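Local coordinates for SnoaL-like domain-containing protein (Sphaerobacter thermophilus, PDB 5TGN) that is of unknown function but carries a SnoaL-like domain of the NTF2 clan, a cone-shaped fold whose relatives often bind small molecules in an interior pocket, at residues Arg11-Arg16 with Leu104-Leu109. Sequence-based numbering, arbitrary orientation.
Sequences REYISR and LTINHL
In the NTF2-like cone, where a curved sheet folds over a layer of helices, the N-terminal one among them, Y13 of helix 6-18 reaches inward to meet L104 and I106 on strand 100-108. The two elements stay well apart, with the CA atoms of Y13 and L104 9.9 Å from each other, and the tyrosine ring bridges that distance. CG of Y13 stands anti to the backbone N (chi1 173°), which carries the ring off the helix and over the sheet. L104 points back at it from the strand and sets one methyl over a ring face: L104 CD2 lies 3.7 Å from the centroid of the Y13 ring, 29° off its normal, a CH-pi contact. The methyl is displaced toward the hydroxyl-bearing end of the ring, since its closest ring atom is CZ of Y13 at 3.3 Å from L104 CD2. Farther along the strand, CD1 of I106 approaches OH of Y13 at 4.2 Å, a looser touch. A glycerol, probably from the crystallisation liquor, lies about 4 Å from the I106 side chain, consistent with a pocket nearby. No hydrogen bond joins the two segments; all three touching residues are buried. An alanine in place of Y13 would remove the ring, and L104 CD2 would probably lose the aromatic face it packs on, opening a gap between helix and sheet. The ring of F94, from the adjacent strand 88-97, is inclined at about 70° to that of Y13, while I35 of strand 33-37, on the other flank of strand 100-108, touches Y13, L104 and I106 alike.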
loop_
_atom_site.group_PDB
_atom_site.type_symbol
_atom_site.label_atom_id
_atom_site.label_comp_id
_atom_site.label_asym_id
_atom_site.label_seq_id
_atom_site.Cartn_x
_atom_site.Cartn_y
_atom_site.Cartn_z
ATOM N N ARG A 11 11.582 -18.147 -7.277
ATOM C CA ARG A 11 10.824 -19.206 -6.615
ATOM C C ARG A 11 11.213 -19.329 -5.143
ATOM O O ARG A 11 10.362 -19.600 -4.283
ATOM C CB ARG A 11 11.046 -20.553 -7.318
ATOM C CG ARG A 11 10.449 -20.698 -8.733
ATOM C CD ARG A 11 11.089 -21.931 -9.427
ATOM N NE ARG A 11 10.614 -22.110 -10.797
ATOM C CZ ARG A 11 11.254 -22.794 -11.735
ATOM N NH1 ARG A 11 12.414 -23.369 -11.464
ATOM N NH2 ARG A 11 10.736 -22.886 -12.952
ATOM N N GLU A 12 12.510 -19.208 -4.842
ATOM C CA GLU A 12 12.941 -19.304 -3.454
ATOM C C GLU A 12 12.414 -18.131 -2.633
ATOM O O GLU A 12 12.105 -18.290 -1.447
ATOM C CB GLU A 12 14.468 -19.366 -3.362
ATOM C CG GLU A 12 14.965 -19.622 -1.947
ATOM C CD GLU A 12 14.531 -20.987 -1.415
ATOM O OE1 GLU A 12 14.172 -21.871 -2.233
ATOM O OE2 GLU A 12 14.528 -21.172 -0.179
ATOM N N TYR A 13 12.344 -16.943 -3.234
ATOM C CA TYR A 13 11.768 -15.798 -2.534
ATOM C C TYR A 13 10.348 -16.115 -2.096
ATOM O O TYR A 13 10.001 -15.972 -0.924
ATOM C CB TYR A 13 11.803 -14.545 -3.427
ATOM C CG TYR A 13 11.056 -13.390 -2.761
ATOM C CD1 TYR A 13 11.713 -12.518 -1.892
ATOM C CD2 TYR A 13 9.680 -13.223 -2.942
ATOM C CE1 TYR A 13 11.025 -11.481 -1.252
ATOM C CE2 TYR A 13 8.987 -12.180 -2.314
ATOM C CZ TYR A 13 9.669 -11.330 -1.468
ATOM O OH TYR A 13 8.981 -10.323 -0.822
ATOM N N ILE A 14 9.531 -16.632 -3.014
ATOM C CA ILE A 14 8.169 -17.016 -2.650
ATOM C C ILE A 14 8.180 -18.069 -1.545
ATOM O O ILE A 14 7.363 -18.033 -0.620
ATOM C CB ILE A 14 7.403 -17.522 -3.892
ATOM C CG1 ILE A 14 7.332 -16.445 -4.969
ATOM C CG2 ILE A 14 5.968 -17.988 -3.499
ATOM C CD1 ILE A 14 6.498 -15.186 -4.531
ATOM N N SER A 15 9.074 -19.049 -1.642
ATOM C CA SER A 15 9.075 -20.101 -0.626
ATOM C C SER A 15 9.411 -19.519 0.742
ATOM O O SER A 15 8.805 -19.891 1.759
ATOM C CB SER A 15 10.063 -21.207 -1.017
ATOM O OG SER A 15 10.070 -22.253 -0.064
ATOM N N ARG A 16 10.360 -18.585 0.777
ATOM C CA ARG A 16 10.803 -18.001 2.045
ATOM C C ARG A 16 9.722 -17.121 2.664
ATOM O O ARG A 16 9.526 -17.135 3.882
ATOM C CB ARG A 16 12.092 -17.189 1.838
ATOM C CG ARG A 16 13.337 -17.997 1.512
ATOM C CD ARG A 16 13.638 -19.026 2.567
ATOM N NE ARG A 16 12.946 -20.282 2.287
ATOM C CZ ARG A 16 12.406 -21.078 3.211
ATOM N NH1 ARG A 16 12.473 -20.765 4.507
ATOM N NH2 ARG A 16 11.784 -22.193 2.831
ATOM N N LEU A 104 13.166 -6.018 -6.243
ATOM C CA LEU A 104 11.879 -6.684 -6.373
ATOM C C LEU A 104 10.800 -5.611 -6.309
ATOM O O LEU A 104 10.758 -4.825 -5.356
ATOM C CB LEU A 104 11.685 -7.748 -5.282
ATOM C CG LEU A 104 10.226 -8.172 -5.047
ATOM C CD1 LEU A 104 9.662 -8.877 -6.254
ATOM C CD2 LEU A 104 10.120 -9.021 -3.771
ATOM N N THR A 105 9.964 -5.536 -7.347
ATOM C CA THR A 105 8.828 -4.608 -7.371
ATOM C C THR A 105 7.552 -5.423 -7.180
ATOM O O THR A 105 7.364 -6.442 -7.851
ATOM C CB THR A 105 8.772 -3.838 -8.702
ATOM O OG1 THR A 105 9.956 -3.038 -8.869
ATOM C CG2 THR A 105 7.541 -2.922 -8.769
ATOM N N ILE A 106 6.678 -4.991 -6.279
ATOM C CA ILE A 106 5.483 -5.768 -5.947
ATOM C C ILE A 106 4.253 -4.949 -6.334
ATOM O O ILE A 106 3.934 -3.953 -5.678
ATOM C CB ILE A 106 5.444 -6.159 -4.462
ATOM C CG1 ILE A 106 6.777 -6.806 -4.077
ATOM C CG2 ILE A 106 4.271 -7.151 -4.188
ATOM C CD1 ILE A 106 6.846 -7.206 -2.583
ATOM N N ASN A 107 3.563 -5.370 -7.388
ATOM C CA ASN A 107 2.380 -4.668 -7.892
ATOM C C ASN A 107 1.134 -5.464 -7.546
ATOM O O ASN A 107 1.045 -6.650 -7.881
ATOM C CB ASN A 107 2.432 -4.502 -9.407
ATOM C CG ASN A 107 3.542 -3.569 -9.872
ATOM O OD1 ASN A 107 3.717 -2.478 -9.343
ATOM N ND2 ASN A 107 4.252 -3.976 -10.907
ATOM N N HIS A 108 0.170 -4.815 -6.909
ATOM C CA HIS A 108 -1.153 -5.417 -6.780
ATOM C C HIS A 108 -1.884 -5.344 -8.112
ATOM O O HIS A 108 -1.961 -4.281 -8.734
ATOM C CB HIS A 108 -1.972 -4.716 -5.700
ATOM C CG HIS A 108 -1.455 -4.950 -4.314
ATOM N ND1 HIS A 108 -2.218 -5.525 -3.319
ATOM C CD2 HIS A 108 -0.243 -4.718 -3.768
ATOM C CE1 HIS A 108 -1.504 -5.608 -2.211
ATOM N NE2 HIS A 108 -0.302 -5.124 -2.457
ATOM N N LEU A 109 -2.435 -6.473 -8.542
ATOM C CA LEU A 109 -3.223 -6.553 -9.759
ATOM C C LEU A 109 -4.702 -6.408 -9.420
ATOM O O LEU A 109 -5.109 -6.500 -8.259
ATOM C CB LEU A 109 -2.960 -7.882 -10.472
ATOM C CG LEU A 109 -1.489 -8.194 -10.795
ATOM C CD1 LEU A 109 -1.409 -9.593 -11.424
ATOM C CD2 LEU A 109 -0.973 -7.169 -11.762
#